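Lactaldehyde dehydrogenase (Escherichia coli, PDB 2IMP) oxidises (S)-lactaldehyde to (S)-lactate and glycolaldehyde to glycolate with NAD+, serving the degradation of L-fucose and L-rhamnose as a homotetramer. Local coordinates at residues Leu268-Ile273 with Asp299-Arg304; Val291-Gly296 with Leu389-Phe394; Ala342-Glu347 with Met377-Glu382; Glu347-Ala352 with Leu371-Glu376. All blocks are in the same frame, centred on the assembly; numbering follows the deposited sequence.

Of the elements involved, helix 266-274 comes first along the chain, then strand 290-294, helix 298-310, helix 331-346, strands 350-353 and 368-371, a long loop, and strand 388-394. Contact 1 closes the loop between the first two helices. Contact 2 starts inside that loop, so the two cross; it closes a much longer excursion by pairing strands 290-294 and 388-394. Nested within it, contact 3 ties the end of helix 331-346 to the loop before strand 388-394, and contact 4, nested in turn within contact 3 and sharing E347 with it, pairs the short strand 350-353 with 368-371, which itself lies beside 388-394. Contacts 1 and 2 meet where F301 packs on V293; contacts 2 and 4 reach the same sheet.

Contact 1: Leu268-Ile273 with Asp299-Arg304; sequences LAVKAI and DQFVNR
The ring of F301 is met from helix 266-274 at its edge and along two slanting approaches. At the edge, I273 CD1 lies near the ring plane, 3.5 Å from F301 CZ. V270 CG2, 3.7 Å from F301 CE1, and A269 CB, 4.1 Å from the same CE1, approach obliquely. F301 reaches this position because its CG stands anti to the backbone N (chi1 -178°), which carries the ring off its own helix and toward the neighbouring one; V270 and the ring run alongside each other, pointing opposite ways. On strand 290-294 beneath, the ring also packs on V291 and V293, and I273 on V291. This is helix-on-sheet packing of the alpha/beta kind: helix 266-274 makes the crossover between the parallel, adjacent strands 257-260 and 290-294, helix 298-310 follows directly in the chain, and both helices rest on the same face of the sheet. Their short segments approach to 10.0 Å between axes and cross at -40°. Nearer the surface V270 serves two neighbours with its two branches. V270 CG2 touches R304 CB at 3.9 Å as well as the ring, whereas V270 CG1, anti to the backbone N (chi1 176°), lies 3.9 Å from R304 O. Beyond CB the arginine leaves 268-273 and runs, extended from CG to NE, toward the start of helix 266-274, touching L266 and E267.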
loop_
_atom_site.group_PDB
_atom_site.type_symbol
_atom_site.label_atom_id
_atom_site.label_comp_id
_atom_site.label_asym_id
_atom_site.label_seq_id
_atom_site.Cartn_x
_atom_site.Cartn_y
_atom_site.Cartn_z
ATOM N N LEU A 268 -17.049 30.170 -14.931
ATOM C CA LEU A 268 -16.244 29.400 -13.997
ATOM C C LEU A 268 -14.735 29.722 -14.123
ATOM O O LEU A 268 -14.067 30.029 -13.135
ATOM C CB LEU A 268 -16.496 27.906 -14.238
ATOM C CG LEU A 268 -15.904 26.839 -13.308
ATOM C CD1 LEU A 268 -16.546 25.495 -13.627
ATOM C CD2 LEU A 268 -14.395 26.757 -13.470
ATOM N N ALA A 269 -14.229 29.664 -15.350
ATOM C CA ALA A 269 -12.827 29.951 -15.614
ATOM C C ALA A 269 -12.362 31.319 -15.081
ATOM O O ALA A 269 -11.369 31.405 -14.364
ATOM C CB ALA A 269 -12.553 29.858 -17.113
ATOM N N VAL A 270 -13.084 32.378 -15.440
ATOM C CA VAL A 270 -12.726 33.714 -14.976
ATOM C C VAL A 270 -12.707 33.830 -13.441
ATOM O O VAL A 270 -11.766 34.373 -12.858
ATOM C CB VAL A 270 -13.692 34.787 -15.541
ATOM C CG1 VAL A 270 -13.347 36.153 -14.963
ATOM C CG2 VAL A 270 -13.597 34.825 -17.063
ATOM N N LYS A 271 -13.756 33.318 -12.807
ATOM C CA LYS A 271 -13.837 33.340 -11.356
ATOM C C LYS A 271 -12.687 32.540 -10.704
ATOM O O LYS A 271 -12.059 32.992 -9.747
ATOM C CB LYS A 271 -15.181 32.771 -10.897
ATOM C CG LYS A 271 -15.353 32.756 -9.387
ATOM C CD LYS A 271 -16.692 32.168 -8.969
ATOM C CE LYS A 271 -16.814 32.123 -7.450
ATOM N NZ LYS A 271 -18.135 31.586 -7.008
ATOM N N ALA A 272 -12.421 31.357 -11.249
ATOM C CA ALA A 272 -11.349 30.518 -10.739
ATOM C C ALA A 272 -9.965 31.193 -10.827
ATOM O O ALA A 272 -9.140 31.058 -9.928
ATOM C CB ALA A 272 -11.326 29.190 -11.489
ATOM N N ILE A 273 -9.736 31.922 -11.914
ATOM C CA ILE A 273 -8.469 32.610 -12.115
ATOM C C ILE A 273 -8.288 33.878 -11.249
ATOM O O ILE A 273 -7.191 34.154 -10.768
ATOM C CB ILE A 273 -8.273 32.974 -13.603
ATOM C CG1 ILE A 273 -8.179 31.689 -14.429
ATOM C CG2 ILE A 273 -7.016 33.808 -13.784
ATOM C CD1 ILE A 273 -7.941 31.916 -15.904
ATOM N N ASP A 299 -11.649 36.707 -27.192
ATOM C CA ASP A 299 -12.333 37.976 -26.964
ATOM C C ASP A 299 -13.299 37.986 -25.767
ATOM O O ASP A 299 -13.233 38.871 -24.919
ATOM C CB ASP A 299 -13.074 38.401 -28.228
ATOM C CG ASP A 299 -12.131 38.810 -29.336
ATOM O OD1 ASP A 299 -11.272 39.689 -29.092
ATOM O OD2 ASP A 299 -12.248 38.256 -30.447
ATOM N N GLN A 300 -14.198 37.012 -25.714
ATOM C CA GLN A 300 -15.118 36.929 -24.594
ATOM C C GLN A 300 -14.377 36.811 -23.242
ATOM O O GLN A 300 -14.637 37.570 -22.308
ATOM C CB GLN A 300 -16.041 35.721 -24.750
ATOM C CG GLN A 300 -17.222 35.919 -25.676
ATOM C CD GLN A 300 -18.060 34.659 -25.793
ATOM O OE1 GLN A 300 -17.629 33.667 -26.381
ATOM N NE2 GLN A 300 -19.258 34.687 -25.218
ATOM N N PHE A 301 -13.451 35.855 -23.171
ATOM C CA PHE A 301 -12.679 35.625 -21.957
ATOM C C PHE A 301 -11.890 36.855 -21.463
ATOM O O PHE A 301 -11.999 37.240 -20.301
ATOM C CB PHE A 301 -11.705 34.457 -22.153
ATOM C CG PHE A 301 -10.914 34.127 -20.915
ATOM C CD1 PHE A 301 -11.493 33.410 -19.875
ATOM C CD2 PHE A 301 -9.608 34.577 -20.769
ATOM C CE1 PHE A 301 -10.788 33.159 -18.701
ATOM C CE2 PHE A 301 -8.896 34.332 -19.600
ATOM C CZ PHE A 301 -9.486 33.620 -18.567
ATOM N N VAL A 302 -11.101 37.456 -22.350
ATOM C CA VAL A 302 -10.315 38.626 -21.979
ATOM C C VAL A 302 -11.156 39.788 -21.412
ATOM O O VAL A 302 -10.730 40.476 -20.484
ATOM C CB VAL A 302 -9.489 39.146 -23.173
ATOM C CG1 VAL A 302 -8.672 40.360 -22.753
ATOM C CG2 VAL A 302 -8.567 38.043 -23.681
ATOM N N ASN A 303 -12.344 39.995 -21.977
ATOM C CA ASN A 303 -13.231 41.046 -21.493
ATOM C C ASN A 303 -13.757 40.774 -20.069
ATOM O O ASN A 303 -13.637 41.620 -19.183
ATOM C CB ASN A 303 -14.412 41.235 -22.453
ATOM C CG ASN A 303 -14.040 42.052 -23.678
ATOM O OD1 ASN A 303 -13.629 43.212 -23.564
ATOM N ND2 ASN A 303 -14.180 41.453 -24.859
ATOM N N ARG A 304 -14.334 39.595 -19.862
ATOM C CA ARG A 304 -14.826 39.249 -18.538
ATOM C C ARG A 304 -13.709 39.282 -17.491
ATOM O O ARG A 304 -13.907 39.758 -16.374
ATOM C CB ARG A 304 -15.484 37.866 -18.542
ATOM C CG ARG A 304 -16.805 37.820 -19.292
ATOM C CD ARG A 304 -17.577 36.544 -18.991
ATOM N NE ARG A 304 -18.825 36.476 -19.749
ATOM C CZ ARG A 304 -19.723 35.502 -19.632
ATOM N NH1 ARG A 304 -19.518 34.503 -18.782
ATOM N NH2 ARG A 304 -20.825 35.523 -20.370
#

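Contact 2: Val291-Gly296 with Leu389-Phe394; sequences VYVQKG and LPVVAF
Backbone hydrogen bonds join V291-K295 to P390-F394, in a parallel register that pairs V291 with V391 through to Q294 with F394. V392 bonds to the 290-294 strand through both its backbone groups, V392 N to V291 O at 2.8 Å and V392 O to V293 N; F394 N reaches V293 O from above its carbonyl plane, while F394 O takes K295 N, and V291 N binds P390 O. CA-H...O contacts fill in between, the shortest from A393 CA to V293 O at 2.9 Å. Apolar contacts divide between the faces of the sheet. V293 CG2 meets V391 CG1 at 3.9 Å on the face where F301 of helix 298-310 packs, while on the other Y292 and V392 lie side by side, and Y292 and F394 reach helix 397-405; helices on both faces make this the three-layer alpha/beta core of the catalytic domain of an aldehyde dehydrogenase. Aromatic contact centres on F394. With CG wedged between the backbone N and carbonyl carbon (chi1 71°), its ring turns over the neighbouring strand, and Q294 CB sits over one face in a CH-pi contact, 3.5 Å from the F394 centroid. The Q294 side-chain amide and the F394 ring are 18° from coplanar, and Q294 OE1 takes a hydrogen bond from D262 N. At the ring edge Y292 O approaches F394 CE2 to 3.4 Å. Y292 OH hydrogen-bonds with Q375.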
loop_
_atom_site.group_PDB
_atom_site.type_symbol
_atom_site.label_atom_id
_atom_site.label_comp_id
_atom_site.label_asym_id
_atom_site.label_seq_id
_atom_site.Cartn_x
_atom_site.Cartn_y
_atom_site.Cartn_z
ATOM N N VAL A 291 -1.565 32.730 -18.283
ATOM C CA VAL A 291 -2.867 32.372 -18.818
ATOM C C VAL A 291 -2.929 32.156 -20.346
ATOM O O VAL A 291 -2.715 33.085 -21.125
ATOM C CB VAL A 291 -3.917 33.436 -18.423
ATOM C CG1 VAL A 291 -5.306 32.950 -18.769
ATOM C CG2 VAL A 291 -3.812 33.740 -16.936
ATOM N N TYR A 292 -3.216 30.922 -20.747
ATOM C CA TYR A 292 -3.337 30.586 -22.157
ATOM C C TYR A 292 -4.806 30.425 -22.591
ATOM O O TYR A 292 -5.518 29.553 -22.092
ATOM C CB TYR A 292 -2.563 29.300 -22.475
ATOM C CG TYR A 292 -1.095 29.377 -22.121
ATOM C CD1 TYR A 292 -0.651 29.067 -20.837
ATOM C CD2 TYR A 292 -0.154 29.815 -23.054
ATOM C CE1 TYR A 292 0.689 29.192 -20.486
ATOM C CE2 TYR A 292 1.192 29.948 -22.714
ATOM C CZ TYR A 292 1.604 29.635 -21.426
ATOM O OH TYR A 292 2.926 29.778 -21.071
ATOM N N VAL A 293 -5.241 31.284 -23.508
ATOM C CA VAL A 293 -6.615 31.262 -23.999
ATOM C C VAL A 293 -6.719 31.048 -25.520
ATOM O O VAL A 293 -6.097 31.786 -26.283
ATOM C CB VAL A 293 -7.317 32.590 -23.662
ATOM C CG1 VAL A 293 -8.806 32.484 -23.943
ATOM C CG2 VAL A 293 -7.052 32.962 -22.212
ATOM N N GLN A 294 -7.493 30.062 -25.967
ATOM C CA GLN A 294 -7.583 29.873 -27.406
ATOM C C GLN A 294 -8.522 30.847 -28.138
ATOM O O GLN A 294 -9.476 31.370 -27.564
ATOM C CB GLN A 294 -7.933 28.425 -27.774
ATOM C CG GLN A 294 -9.247 27.883 -27.284
ATOM C CD GLN A 294 -9.542 26.525 -27.900
ATOM O OE1 GLN A 294 -10.499 25.846 -27.525
ATOM N NE2 GLN A 294 -8.716 26.124 -28.862
ATOM N N LYS A 295 -8.199 31.081 -29.404
ATOM C CA LYS A 295 -8.927 31.988 -30.283
ATOM C C LYS A 295 -10.471 31.982 -30.146
ATOM O O LYS A 295 -11.079 32.989 -29.792
ATOM C CB LYS A 295 -8.555 31.677 -31.736
ATOM C CG LYS A 295 -7.061 31.449 -31.976
ATOM C CD LYS A 295 -6.237 32.707 -31.744
ATOM C CE LYS A 295 -4.776 32.477 -32.106
ATOM N NZ LYS A 295 -3.974 33.732 -32.031
ATOM N N GLY A 296 -11.075 30.837 -30.443
ATOM C CA GLY A 296 -12.519 30.706 -30.376
ATOM C C GLY A 296 -13.230 31.485 -29.285
ATOM O O GLY A 296 -14.299 32.042 -29.525
ATOM N N LEU A 389 -1.097 39.448 -14.629
ATOM C CA LEU A 389 -1.618 38.335 -15.417
ATOM C C LEU A 389 -1.330 38.417 -16.931
ATOM O O LEU A 389 -2.027 39.114 -17.670
ATOM C CB LEU A 389 -3.131 38.195 -15.224
ATOM C CG LEU A 389 -3.657 37.711 -13.873
ATOM C CD1 LEU A 389 -5.169 37.602 -13.937
ATOM C CD2 LEU A 389 -3.048 36.360 -13.533
ATOM N N PRO A 390 -0.292 37.708 -17.396
ATOM C CA PRO A 390 0.051 37.721 -18.819
ATOM C C PRO A 390 -0.879 36.757 -19.581
ATOM O O PRO A 390 -1.092 35.622 -19.151
ATOM C CB PRO A 390 1.497 37.250 -18.822
ATOM C CG PRO A 390 1.503 36.249 -17.700
ATOM C CD PRO A 390 0.720 36.968 -16.619
ATOM N N VAL A 391 -1.437 37.217 -20.693
ATOM C CA VAL A 391 -2.327 36.375 -21.479
ATOM C C VAL A 391 -1.790 36.031 -22.878
ATOM O O VAL A 391 -1.347 36.905 -23.623
ATOM C CB VAL A 391 -3.724 37.016 -21.640
ATOM C CG1 VAL A 391 -4.642 36.061 -22.389
ATOM C CG2 VAL A 391 -4.307 37.353 -20.274
ATOM N N VAL A 392 -1.834 34.749 -23.208
ATOM C CA VAL A 392 -1.358 34.271 -24.490
ATOM C C VAL A 392 -2.397 33.428 -25.237
ATOM O O VAL A 392 -2.940 32.462 -24.691
ATOM C CB VAL A 392 -0.063 33.435 -24.315
ATOM C CG1 VAL A 392 0.386 32.861 -25.653
ATOM C CG2 VAL A 392 1.028 34.303 -23.720
ATOM N N ALA A 393 -2.677 33.811 -26.475
ATOM C CA ALA A 393 -3.641 33.080 -27.273
ATOM C C ALA A 393 -3.030 31.860 -27.968
ATOM O O ALA A 393 -1.828 31.822 -28.205
ATOM C CB ALA A 393 -4.273 34.009 -28.305
ATOM N N PHE A 394 -3.860 30.869 -28.267
ATOM C CA PHE A 394 -3.400 29.669 -28.945
ATOM C C PHE A 394 -4.482 29.034 -29.833
ATOM O O PHE A 394 -5.666 29.328 -29.675
ATOM C CB PHE A 394 -2.887 28.640 -27.922
ATOM C CG PHE A 394 -3.970 28.009 -27.080
ATOM C CD1 PHE A 394 -4.662 26.892 -27.535
ATOM C CD2 PHE A 394 -4.297 28.536 -25.835
ATOM C CE1 PHE A 394 -5.661 26.306 -26.763
ATOM C CE2 PHE A 394 -5.296 27.959 -25.054
ATOM C CZ PHE A 394 -5.981 26.844 -25.518
#

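Contact 3: Ala342-Glu347 with Met377-Glu382; sequences ARAVEE and MSIMHE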
loop_
_atom_site.group_PDB
_atom_site.type_symbol
_atom_site.label_atom_id
_atom_site.label_comp_id
_atom_site.label_asym_id
_atom_site.label_seq_id
_atom_site.Cartn_x
_atom_site.Cartn_y
_atom_site.Cartn_z
ATOM N N ALA A 342 7.504 46.593 -17.103
ATOM C CA ALA A 342 8.103 47.514 -18.058
ATOM C C ALA A 342 8.804 46.753 -19.204
ATOM O O ALA A 342 8.563 47.020 -20.383
ATOM C CB ALA A 342 9.094 48.427 -17.348
ATOM N N ARG A 343 9.665 45.805 -18.841
ATOM C CA ARG A 343 10.333 44.995 -19.844
ATOM C C ARG A 343 9.311 44.356 -20.792
ATOM O O ARG A 343 9.441 44.430 -22.014
ATOM C CB ARG A 343 11.152 43.882 -19.189
ATOM C CG ARG A 343 12.599 44.235 -18.900
ATOM C CD ARG A 343 13.361 42.989 -18.479
ATOM N NE ARG A 343 14.792 43.230 -18.309
ATOM C CZ ARG A 343 15.671 42.285 -17.989
ATOM N NH1 ARG A 343 15.266 41.035 -17.806
ATOM N NH2 ARG A 343 16.955 42.588 -17.853
ATOM N N ALA A 344 8.297 43.730 -20.202
ATOM C CA ALA A 344 7.246 43.108 -20.985
ATOM C C ALA A 344 6.669 44.081 -22.028
ATOM O O ALA A 344 6.546 43.747 -23.206
ATOM C CB ALA A 344 6.138 42.608 -20.064
ATOM N N VAL A 345 6.326 45.283 -21.572
ATOM C CA VAL A 345 5.788 46.299 -22.464
ATOM C C VAL A 345 6.758 46.625 -23.618
ATOM O O VAL A 345 6.374 46.610 -24.788
ATOM C CB VAL A 345 5.470 47.603 -21.694
ATOM C CG1 VAL A 345 4.889 48.643 -22.642
ATOM C CG2 VAL A 345 4.490 47.313 -20.569
ATOM N N GLU A 346 8.011 46.901 -23.267
ATOM C CA GLU A 346 9.030 47.199 -24.263
ATOM C C GLU A 346 9.161 46.079 -25.310
ATOM O O GLU A 346 9.446 46.330 -26.480
ATOM C CB GLU A 346 10.384 47.415 -23.584
ATOM C CG GLU A 346 10.365 48.461 -22.480
ATOM C CD GLU A 346 11.728 48.658 -21.838
ATOM O OE1 GLU A 346 12.363 47.647 -21.467
ATOM O OE2 GLU A 346 12.161 49.823 -21.697
ATOM N N GLU A 347 8.945 44.848 -24.862
ATOM C CA GLU A 347 9.023 43.693 -25.741
ATOM C C GLU A 347 7.786 43.520 -26.647
ATOM O O GLU A 347 7.778 42.677 -27.546
ATOM C CB GLU A 347 9.248 42.425 -24.911
ATOM C CG GLU A 347 10.638 42.336 -24.290
ATOM C CD GLU A 347 10.814 41.122 -23.391
ATOM O OE1 GLU A 347 10.492 39.996 -23.831
ATOM O OE2 GLU A 347 11.284 41.295 -22.246
ATOM N N MET A 377 8.730 36.086 -24.569
ATOM C CA MET A 377 8.945 37.143 -23.585
ATOM C C MET A 377 9.421 36.669 -22.196
ATOM O O MET A 377 8.930 35.675 -21.665
ATOM C CB MET A 377 7.667 37.977 -23.426
ATOM C CG MET A 377 7.425 38.965 -24.563
ATOM S SD MET A 377 5.880 39.901 -24.422
ATOM C CE MET A 377 5.278 39.810 -26.115
ATOM N N SER A 378 10.375 37.403 -21.629
ATOM C CA SER A 378 10.929 37.072 -20.323
ATOM C C SER A 378 9.902 37.054 -19.173
ATOM O O SER A 378 10.135 36.432 -18.137
ATOM C CB SER A 378 12.065 38.039 -19.974
ATOM O OG SER A 378 11.606 39.379 -19.951
ATOM N N ILE A 379 8.777 37.738 -19.359
ATOM C CA ILE A 379 7.752 37.757 -18.326
ATOM C C ILE A 379 7.110 36.368 -18.102
ATOM O O ILE A 379 6.495 36.104 -17.070
ATOM C CB ILE A 379 6.640 38.779 -18.657
ATOM C CG1 ILE A 379 5.737 38.968 -17.438
ATOM C CG2 ILE A 379 5.827 38.303 -19.852
ATOM C CD1 ILE A 379 4.782 40.120 -17.566
ATOM N N MET A 380 7.275 35.500 -19.095
ATOM C CA MET A 380 6.757 34.142 -19.034
ATOM C C MET A 380 7.739 33.162 -18.358
ATOM O O MET A 380 7.405 32.005 -18.101
ATOM C CB MET A 380 6.447 33.642 -20.446
ATOM C CG MET A 380 5.413 34.466 -21.184
ATOM S SD MET A 380 3.806 34.416 -20.388
ATOM C CE MET A 380 3.091 32.994 -21.187
ATOM N N HIS A 381 8.941 33.655 -18.077
ATOM C CA HIS A 381 9.976 32.846 -17.451
ATOM C C HIS A 381 10.616 33.483 -16.190
ATOM O O HIS A 381 11.775 33.221 -15.873
ATOM C CB HIS A 381 11.063 32.533 -18.484
ATOM C CG HIS A 381 10.533 31.955 -19.759
ATOM N ND1 HIS A 381 9.916 30.724 -19.821
ATOM C CD2 HIS A 381 10.512 32.447 -21.024
ATOM C CE1 HIS A 381 9.537 30.483 -21.065
ATOM N NE2 HIS A 381 9.888 31.514 -21.811
ATOM N N GLU A 382 9.846 34.313 -15.494
ATOM C CA GLU A 382 10.310 34.980 -14.278
ATOM C C GLU A 382 9.198 35.239 -13.235
ATOM O O GLU A 382 8.252 35.980 -13.503
ATOM C CB GLU A 382 10.969 36.324 -14.615
ATOM C CG GLU A 382 12.485 36.292 -14.767
ATOM C CD GLU A 382 12.936 35.909 -16.163
ATOM O OE1 GLU A 382 12.569 36.622 -17.124
ATOM O OE2 GLU A 382 13.663 34.901 -16.300
#
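E347 overlaps M377, lying alongside it with the two chains pointing opposite ways, and the glutamate carboxylate faces the start of the 3-10 turn 378-380. E347 OE1 lies 3.3 Å from M377 CG and accepts a weak hydrogen bond from the backbone N of S378 at 3.4 Å. The other oxygen, E347 OE2, stands 3.0 Å from S378 OG, a likely hydrogen bond although that proton could turn to a different acceptor. The extended chain of E347 beyond CG lets one carboxylate address both backbone and side chain of the same serine, whose OG occupies the position between N and carbonyl carbon (chi1 59°). Behind these polar groups the contact turns apolar: A344 CB packs on I379 CD1 at 3.8 Å, and both side chains also touch L370 of strand 368-371. M377 bends at chi3, with M377 SD 4.1 Å from A344 O. R343 and E382 carry opposite charges, yet R343 NH1 is 5.2 Å from E382 OE1, which would allow only a modest long-range attraction. Helix end, strand 368-371 and loop thus pack together in one corner of an alpha/beta domain, with helix 331-346 resting on the connection that leads into parallel strand 388-394.

Contact 4: Glu347-Ala352 with Leu371-Glu376; sequences EGARVA and LDVRQE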
loop_
_atom_site.group_PDB
_atom_site.type_symbol
_atom_site.label_atom_id
_atom_site.label_comp_id
_atom_site.label_asym_id
_atom_site.label_seq_id
_atom_site.Cartn_x
_atom_site.Cartn_y
_atom_site.Cartn_z
ATOM N N GLU A 347 8.945 44.848 -24.862
ATOM C CA GLU A 347 9.023 43.693 -25.741
ATOM C C GLU A 347 7.786 43.520 -26.647
ATOM O O GLU A 347 7.778 42.677 -27.546
ATOM C CB GLU A 347 9.248 42.425 -24.911
ATOM C CG GLU A 347 10.638 42.336 -24.290
ATOM C CD GLU A 347 10.814 41.122 -23.391
ATOM O OE1 GLU A 347 10.492 39.996 -23.831
ATOM O OE2 GLU A 347 11.284 41.295 -22.246
ATOM N N GLY A 348 6.754 44.323 -26.398
ATOM C CA GLY A 348 5.555 44.242 -27.213
ATOM C C GLY A 348 4.267 43.938 -26.471
ATOM O O GLY A 348 3.197 43.888 -27.081
ATOM N N ALA A 349 4.359 43.732 -25.162
ATOM C CA ALA A 349 3.179 43.432 -24.361
ATOM C C ALA A 349 2.153 44.585 -24.310
ATOM O O ALA A 349 2.510 45.742 -24.095
ATOM C CB ALA A 349 3.598 43.050 -22.944
ATOM N N ARG A 350 0.884 44.247 -24.505
ATOM C CA ARG A 350 -0.178 45.239 -24.495
ATOM C C ARG A 350 -0.885 45.388 -23.120
ATOM O O ARG A 350 -1.574 44.474 -22.666
ATOM C CB ARG A 350 -1.210 44.881 -25.572
ATOM C CG ARG A 350 -2.059 46.046 -26.057
ATOM C CD ARG A 350 -3.027 45.599 -27.145
ATOM N NE ARG A 350 -4.150 44.835 -26.606
ATOM C CZ ARG A 350 -4.921 44.028 -27.328
ATOM N NH1 ARG A 350 -4.689 43.870 -28.624
ATOM N NH2 ARG A 350 -5.930 43.384 -26.759
ATOM N N VAL A 351 -0.697 46.535 -22.472
ATOM C CA VAL A 351 -1.320 46.778 -21.177
ATOM C C VAL A 351 -2.845 47.054 -21.237
ATOM O O VAL A 351 -3.276 48.162 -21.571
ATOM C CB VAL A 351 -0.651 47.961 -20.449
ATOM C CG1 VAL A 351 -1.347 48.208 -19.122
ATOM C CG2 VAL A 351 0.822 47.666 -20.225
ATOM N N ALA A 352 -3.636 46.037 -20.912
ATOM C CA ALA A 352 -5.087 46.162 -20.919
ATOM C C ALA A 352 -5.659 46.707 -19.598
ATOM O O ALA A 352 -6.844 47.030 -19.506
ATOM C CB ALA A 352 -5.717 44.815 -21.235
ATOM N N LEU A 371 -1.806 41.819 -22.426
ATOM C CA LEU A 371 -2.241 41.081 -23.601
ATOM C C LEU A 371 -1.172 41.024 -24.716
ATOM O O LEU A 371 -0.096 41.600 -24.582
ATOM C CB LEU A 371 -3.543 41.682 -24.145
ATOM C CG LEU A 371 -4.699 41.845 -23.145
ATOM C CD1 LEU A 371 -5.974 42.227 -23.901
ATOM C CD2 LEU A 371 -4.921 40.550 -22.369
ATOM N N ASP A 372 -1.483 40.333 -25.804
ATOM C CA ASP A 372 -0.534 40.195 -26.900
ATOM C C ASP A 372 0.872 39.770 -26.436
ATOM O O ASP A 372 1.885 40.176 -27.006
ATOM C CB ASP A 372 -0.436 41.498 -27.697
ATOM C CG ASP A 372 -1.734 41.844 -28.395
ATOM O OD1 ASP A 372 -2.359 40.924 -28.967
ATOM O OD2 ASP A 372 -2.124 43.032 -28.381
ATOM N N VAL A 373 0.904 38.970 -25.377
ATOM C CA VAL A 373 2.152 38.459 -24.843
ATOM C C VAL A 373 2.637 37.226 -25.622
ATOM O O VAL A 373 1.829 36.435 -26.103
ATOM C CB VAL A 373 2.003 38.072 -23.353
ATOM C CG1 VAL A 373 3.331 37.566 -22.808
ATOM C CG2 VAL A 373 1.522 39.271 -22.551
ATOM N N ARG A 374 3.947 37.085 -25.757
ATOM C CA ARG A 374 4.502 35.947 -26.472
ATOM C C ARG A 374 5.253 34.960 -25.562
ATOM O O ARG A 374 5.988 35.369 -24.661
ATOM C CB ARG A 374 5.444 36.430 -27.582
ATOM C CG ARG A 374 4.777 37.279 -28.653
ATOM C CD ARG A 374 5.785 37.713 -29.706
ATOM N NE ARG A 374 5.177 38.546 -30.742
ATOM C CZ ARG A 374 5.811 38.979 -31.830
ATOM N NH1 ARG A 374 7.084 38.660 -32.035
ATOM N NH2 ARG A 374 5.170 39.730 -32.718
ATOM N N GLN A 375 5.042 33.668 -25.800
ATOM C CA GLN A 375 5.711 32.635 -25.021
ATOM C C GLN A 375 7.207 32.941 -24.820
ATOM O O GLN A 375 7.804 32.571 -23.810
ATOM C CB GLN A 375 5.553 31.283 -25.725
ATOM C CG GLN A 375 6.174 30.098 -24.998
ATOM C CD GLN A 375 5.628 29.918 -23.597
ATOM O OE1 GLN A 375 4.424 30.017 -23.370
ATOM N NE2 GLN A 375 6.515 29.638 -22.648
ATOM N N GLU A 376 7.774 33.636 -25.802
ATOM C CA GLU A 376 9.178 34.026 -25.802
ATOM C C GLU A 376 9.547 35.043 -24.697
ATOM O O GLU A 376 10.546 34.877 -24.001
ATOM C CB GLU A 376 9.538 34.630 -27.160
ATOM C CG GLU A 376 8.918 33.922 -28.354
ATOM C CD GLU A 376 9.129 34.681 -29.656
ATOM O OE1 GLU A 376 10.299 34.869 -30.060
ATOM O OE2 GLU A 376 8.125 35.094 -30.276
#
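D372 OD2 is enveloped by the side chain of R350, which approaches it with several atoms at once. R350 NH1 makes the salt bridge to D372 OD2 at 2.7 Å, and R350 CD, at 3.0 Å, lies against the same oxygen. The carboxylate meets the guanidinium over one face, the two planes standing 90° apart, so the pairing is not the flat, two-pronged kind. A bend at chi3 (75°) folds the arginine back to reach it. The other terminal nitrogen, R350 NH2, comes to 3.1 Å from L371 CD1, a tight approach. Beneath these side chains R350 and L371 form an antiparallel hydrogen-bonded pair: R350 N donates to L371 O at 2.8 Å, and L371 N to R350 O at 2.7 Å. L371 is further packed by A352, whose CB is 3.7 Å from L371 CG, and by Y298 and V302 of helix 298-310. Next to the pair, A349 CB faces V373 CG2 more loosely. The preceding G348, with positive phi (122°), completes a Schellman motif that ends helix 331-346 and turns the chain into this strand. R350 also touches a crystal neighbour, so its exact pose may owe something to the lattice. Taken chemically, two short backbone bonds fix the register of this pair, while the exposed ion pair above them, probably weakened by solvent, adds electrostatic attraction between strand 350-353 and the loop that leaves strand 368-371.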